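Local coordinates for protein nucleoporin NUP82 (Chaetomium thermophilum, PDB 5CWW) that probably serves as a structural component of the nuclear pore complex and as a docking or interaction partner for nuclear transport factors, at residues N125-L129 with I139-P143; L163-H168 with R200-L204. One frame throughout, in Å; residues are numbered along the deposited sequence.

Contact 1: N125-L129 with I139-P143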
loop_
_atom_site.group_PDB
_atom_site.type_symbol
_atom_site.label_atom_id
_atom_site.label_comp_id
_atom_site.label_asym_id
_atom_site.label_seq_id
_atom_site.Cartn_x
_atom_site.Cartn_y
_atom_site.Cartn_z
ATOM N N ASN B 125 -5.792 -18.401 5.432
ATOM C CA ASN B 125 -6.330 -19.742 5.633
ATOM C C ASN B 125 -7.511 -20.032 4.708
ATOM O O ASN B 125 -8.143 -21.084 4.805
ATOM C CB ASN B 125 -6.738 -19.927 7.093
ATOM C CG ASN B 125 -5.558 -19.827 8.039
ATOM O OD1 ASN B 125 -4.444 -20.229 7.704
ATOM N ND2 ASN B 125 -5.793 -19.278 9.225
ATOM N N GLN B 126 -7.803 -19.084 3.821
ATOM C CA GLN B 126 -8.750 -19.292 2.729
ATOM C C GLN B 126 -10.169 -19.581 3.217
ATOM O O GLN B 126 -10.906 -20.337 2.585
ATOM C CB GLN B 126 -8.264 -20.437 1.832
ATOM C CG GLN B 126 -6.857 -20.229 1.289
ATOM C CD GLN B 126 -6.378 -21.381 0.429
ATOM O OE1 GLN B 126 -6.716 -22.540 0.672
ATOM N NE2 GLN B 126 -5.581 -21.067 -0.587
ATOM N N ASP B 127 -10.544 -18.970 4.338
ATOM C CA ASP B 127 -11.900 -19.090 4.866
ATOM C C ASP B 127 -12.674 -17.779 4.711
ATOM O O ASP B 127 -13.902 -17.788 4.632
ATOM C CB ASP B 127 -11.868 -19.517 6.337
ATOM C CG ASP B 127 -10.896 -18.698 7.165
ATOM O OD1 ASP B 127 -10.086 -17.946 6.578
ATOM O OD2 ASP B 127 -10.936 -18.812 8.407
ATOM N N PHE B 128 -11.951 -16.660 4.663
ATOM C CA PHE B 128 -12.555 -15.346 4.430
ATOM C C PHE B 128 -12.143 -14.784 3.072
ATOM O O PHE B 128 -11.019 -14.998 2.615
ATOM C CB PHE B 128 -12.154 -14.345 5.523
ATOM C CG PHE B 128 -12.716 -14.648 6.890
ATOM C CD1 PHE B 128 -13.530 -15.746 7.112
ATOM C CD2 PHE B 128 -12.430 -13.809 7.957
ATOM C CE1 PHE B 128 -14.036 -16.008 8.371
ATOM C CE2 PHE B 128 -12.936 -14.064 9.215
ATOM C CZ PHE B 128 -13.741 -15.164 9.422
ATOM N N LEU B 129 -13.057 -14.052 2.442
ATOM C CA LEU B 129 -12.785 -13.391 1.170
ATOM C C LEU B 129 -13.177 -11.916 1.237
ATOM O O LEU B 129 -14.346 -11.584 1.450
ATOM C CB LEU B 129 -13.538 -14.080 0.031
ATOM C CG LEU B 129 -13.323 -13.505 -1.372
ATOM C CD1 LEU B 129 -11.898 -13.763 -1.850
ATOM C CD2 LEU B 129 -14.331 -14.082 -2.350
ATOM N N ILE B 139 -16.816 -8.587 3.643
ATOM C CA ILE B 139 -16.118 -9.823 3.966
ATOM C C ILE B 139 -17.068 -10.996 3.788
ATOM O O ILE B 139 -18.084 -11.092 4.479
ATOM C CB ILE B 139 -15.575 -9.822 5.406
ATOM C CG1 ILE B 139 -14.720 -8.577 5.660
ATOM C CG2 ILE B 139 -14.781 -11.100 5.681
ATOM C CD1 ILE B 139 -13.533 -8.434 4.736
ATOM N N CYS B 140 -16.735 -11.882 2.857
ATOM C CA CYS B 140 -17.542 -13.065 2.606
ATOM C C CYS B 140 -17.010 -14.253 3.389
ATOM O O CYS B 140 -15.850 -14.639 3.241
ATOM C CB CYS B 140 -17.570 -13.397 1.114
ATOM S SG CYS B 140 -18.578 -14.851 0.710
ATOM N N ILE B 141 -17.863 -14.822 4.232
ATOM C CA ILE B 141 -17.554 -16.070 4.909
ATOM C C ILE B 141 -17.738 -17.188 3.897
ATOM O O ILE B 141 -18.863 -17.579 3.590
ATOM C CB ILE B 141 -18.455 -16.304 6.137
ATOM C CG1 ILE B 141 -18.493 -15.052 7.021
ATOM C CG2 ILE B 141 -17.975 -17.511 6.932
ATOM C CD1 ILE B 141 -17.130 -14.538 7.439
ATOM N N LEU B 142 -16.627 -17.689 3.370
ATOM C CA LEU B 142 -16.676 -18.659 2.283
ATOM C C LEU B 142 -17.392 -19.935 2.719
ATOM O O LEU B 142 -17.157 -20.438 3.815
ATOM C CB LEU B 142 -15.262 -18.972 1.790
ATOM C CG LEU B 142 -14.526 -17.776 1.178
ATOM C CD1 LEU B 142 -13.102 -18.152 0.794
ATOM C CD2 LEU B 142 -15.276 -17.238 -0.039
ATOM N N PRO B 143 -18.274 -20.463 1.854
ATOM C CA PRO B 143 -19.084 -21.618 2.246
ATOM C C PRO B 143 -18.347 -22.943 2.113
ATOM O O PRO B 143 -17.264 -22.997 1.530
ATOM C CB PRO B 143 -20.251 -21.560 1.263
ATOM C CG PRO B 143 -19.635 -21.009 0.023
ATOM C CD PRO B 143 -18.579 -20.030 0.478
HETATM O O HOH W 1 -15.388 -19.903 5.508
#

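Contact 2: L163-H168 with R200-L204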
loop_
_atom_site.group_PDB
_atom_site.type_symbol
_atom_site.label_atom_id
_atom_site.label_comp_id
_atom_site.label_asym_id
_atom_site.label_seq_id
_atom_site.Cartn_x
_atom_site.Cartn_y
_atom_site.Cartn_z
ATOM N N LEU B 163 -17.773 -4.172 6.042
ATOM C CA LEU B 163 -16.585 -3.711 6.749
ATOM C C LEU B 163 -16.564 -2.187 6.794
ATOM O O LEU B 163 -16.508 -1.527 5.754
ATOM C CB LEU B 163 -15.316 -4.238 6.078
ATOM C CG LEU B 163 -14.024 -4.080 6.885
ATOM C CD1 LEU B 163 -13.983 -5.070 8.039
ATOM C CD2 LEU B 163 -12.800 -4.241 5.993
ATOM N N GLY B 164 -16.624 -1.635 8.002
ATOM C CA GLY B 164 -16.646 -0.196 8.191
ATOM C C GLY B 164 -17.781 0.478 7.444
ATOM O O GLY B 164 -17.540 1.202 6.479
ATOM N N PRO B 165 -19.028 0.242 7.884
ATOM C CA PRO B 165 -20.221 0.830 7.258
ATOM C C PRO B 165 -20.184 2.356 7.150
ATOM O O PRO B 165 -20.753 2.907 6.209
ATOM C CB PRO B 165 -21.358 0.392 8.191
ATOM C CG PRO B 165 -20.854 -0.824 8.865
ATOM C CD PRO B 165 -19.376 -0.641 9.011
ATOM N N THR B 166 -19.543 3.022 8.108
ATOM C CA THR B 166 -19.459 4.482 8.109
ATOM C C THR B 166 -18.070 4.961 7.688
ATOM O O THR B 166 -17.806 6.164 7.656
ATOM C CB THR B 166 -19.795 5.068 9.499
ATOM O OG1 THR B 166 -18.752 4.749 10.428
ATOM C CG2 THR B 166 -21.119 4.517 10.012
ATOM N N THR B 167 -17.195 4.012 7.363
ATOM C CA THR B 167 -15.805 4.306 7.030
ATOM C C THR B 167 -15.548 4.127 5.535
ATOM O O THR B 167 -15.201 5.077 4.834
ATOM C CB THR B 167 -14.845 3.401 7.826
ATOM O OG1 THR B 167 -15.136 3.510 9.225
ATOM C CG2 THR B 167 -13.399 3.795 7.578
ATOM N N HIS B 168 -15.711 2.900 5.054
ATOM C CA HIS B 168 -15.521 2.605 3.640
ATOM C C HIS B 168 -16.838 2.802 2.894
ATOM O O HIS B 168 -17.608 1.861 2.695
ATOM C CB HIS B 168 -14.983 1.187 3.457
ATOM C CG HIS B 168 -13.583 1.012 3.959
ATOM N ND1 HIS B 168 -12.536 1.798 3.527
ATOM C CD2 HIS B 168 -13.056 0.144 4.855
ATOM C CE1 HIS B 168 -11.424 1.422 4.135
ATOM N NE2 HIS B 168 -11.713 0.419 4.945
ATOM N N ARG B 200 -5.870 1.228 8.076
ATOM C CA ARG B 200 -6.777 0.693 9.084
ATOM C C ARG B 200 -6.613 -0.810 9.252
ATOM O O ARG B 200 -6.712 -1.572 8.289
ATOM C CB ARG B 200 -8.225 1.030 8.722
ATOM C CG ARG B 200 -8.637 2.436 9.134
ATOM C CD ARG B 200 -10.075 2.728 8.749
ATOM N NE ARG B 200 -10.167 3.291 7.405
ATOM C CZ ARG B 200 -10.376 4.574 7.123
ATOM N NH1 ARG B 200 -10.537 5.469 8.087
ATOM N NH2 ARG B 200 -10.436 4.963 5.858
ATOM N N VAL B 201 -6.340 -1.214 10.489
ATOM C CA VAL B 201 -6.215 -2.619 10.848
ATOM C C VAL B 201 -7.527 -3.127 11.452
ATOM O O VAL B 201 -7.992 -2.608 12.471
ATOM C CB VAL B 201 -5.068 -2.839 11.853
ATOM C CG1 VAL B 201 -4.916 -4.324 12.179
ATOM C CG2 VAL B 201 -3.755 -2.267 11.307
ATOM N N TRP B 202 -8.118 -4.138 10.819
ATOM C CA TRP B 202 -9.346 -4.763 11.309
ATOM C C TRP B 202 -9.045 -6.178 11.777
ATOM O O TRP B 202 -8.452 -6.961 11.035
ATOM C CB TRP B 202 -10.418 -4.803 10.219
ATOM C CG TRP B 202 -10.542 -3.544 9.418
ATOM C CD1 TRP B 202 -9.715 -3.127 8.413
ATOM C CD2 TRP B 202 -11.565 -2.547 9.533
ATOM N NE1 TRP B 202 -10.155 -1.929 7.904
ATOM C CE2 TRP B 202 -11.290 -1.552 8.574
ATOM C CE3 TRP B 202 -12.686 -2.399 10.356
ATOM C CZ2 TRP B 202 -12.093 -0.424 8.418
ATOM C CZ3 TRP B 202 -13.481 -1.278 10.200
ATOM C CH2 TRP B 202 -13.182 -0.306 9.238
ATOM N N GLU B 203 -9.455 -6.504 12.999
ATOM C CA GLU B 203 -9.249 -7.843 13.548
ATOM C C GLU B 203 -10.589 -8.549 13.708
ATOM O O GLU B 203 -11.304 -8.348 14.690
ATOM C CB GLU B 203 -8.507 -7.757 14.879
ATOM C CG GLU B 203 -7.106 -7.169 14.732
ATOM C CD GLU B 203 -6.376 -7.031 16.050
ATOM O OE1 GLU B 203 -6.256 -8.038 16.777
ATOM O OE2 GLU B 203 -5.927 -5.908 16.358
ATOM N N LEU B 204 -10.911 -9.391 12.731
ATOM C CA LEU B 204 -12.266 -9.902 12.559
ATOM C C LEU B 204 -12.595 -11.109 13.429
ATOM O O LEU B 204 -11.778 -12.009 13.614
ATOM C CB LEU B 204 -12.496 -10.264 11.091
ATOM C CG LEU B 204 -12.105 -9.181 10.084
ATOM C CD1 LEU B 204 -12.328 -9.672 8.665
ATOM C CD2 LEU B 204 -12.883 -7.897 10.340
#

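Contact 1: N125-L129 with I139-P143
The carbonyl oxygen D127 O takes two donors, L142 N at 3.0 Å and a water that also donates to L142 O, so the open end of the strand pair is held both directly and through a water. The two strands are the middle pair of one four-stranded antiparallel blade of the N-terminal beta-propeller domain, and they illustrate how such a hairpin is sealed where its strands part. Beyond this bond lies the hydrogen-bonded pair L129 and C140, in which C140 N reaches L129 O at 2.8 Å in a nearly straight bond (174°) and L129 N returns to C140 O. F128 and I141 make the neighbouring non-hydrogen-bonded pair. With CG1 of I141 beside its backbone N (chi1 -49°), CD1 swings over one face of the F128 ring, 4.0 Å from the centroid, a CH-pi contact; the same ring stacks with H188, which also binds D127 OD2. Just past the strand end, L142 crosses L129 at a slant and splits its two methyls between partners: CD2 rests on L129 CB at 3.6 Å, while CD1 ends 3.6 Å from Q126 O.

Contact 2: L163-H168 with R200-L204
W202 meets the 163-168 loop with its whole side chain. At the root, CB lies near L163 CD1. One bond further, chi1 of -43° sets CG beside the backbone N, and the indole projects toward the loop with one face against L163. L163 CG lies over the centre of the bicycle; L163 CD2 stands almost exactly on the normal of the five-membered ring, 3.9 Å from its centroid and 4° off axis, whereas L163 CD1 reaches the CD2-CE3 side, 3.8 Å from W202 CE3, and also touches L204 CD2. On the pyrrole side, W202 NE1 is hydrogen-bonded to T192 OG1, the same hydroxyl that is bonded to H168 NE2. A histidine ahead of the first strand of a blade, a threonine on the second and a tryptophan on the third recall the structural network of WD repeats, and the W202-E203 pair stands where that signature has Trp-Asp. The imidazole and the six-membered ring meet rim to rim, their planes at 45°, with H168 NE2 3.6 Å from W202 CZ2. At the far end, W202 CH2 comes within 3.6 Å of G164 CA. T167 OG1 lies at the ring edge, near its plane. A phenylalanine in place of W202 would probably leave T192 OG1 without its indole mate and open a gap beside L163 and G164. The loop keeps its own shape by turning G164 O into a double acceptor, for T167 N at 3.0 Å and H168 N at 2.9 Å. Beside the imidazole runs R200, its guanidinium plane nearly perpendicular to that of the ring, with R200 NE 4.0 Å from H168 CE1.

In the fold
Followed from the N terminus, the chain first reaches contact 1, which closes a short hairpin loop between strands 128-132 and 137-141 of one propeller blade. It then completes that blade with strand 160-162 and leaves it through the 163-168 loop. Two strands of the next blade follow, 175-180 and 189-194, before strand 198-203 returns to that loop and contact 2 closes a longer loop. The two closures therefore stand in series, neither enclosing nor crossing the other. The centres of contact 1 and contact 2 are about 16 Å apart. The two nevertheless touch: L204 CD1 of contact 2 packs 4.0 Å from I139 CG1 of contact 1, an apolar seam joining the neighbouring blades.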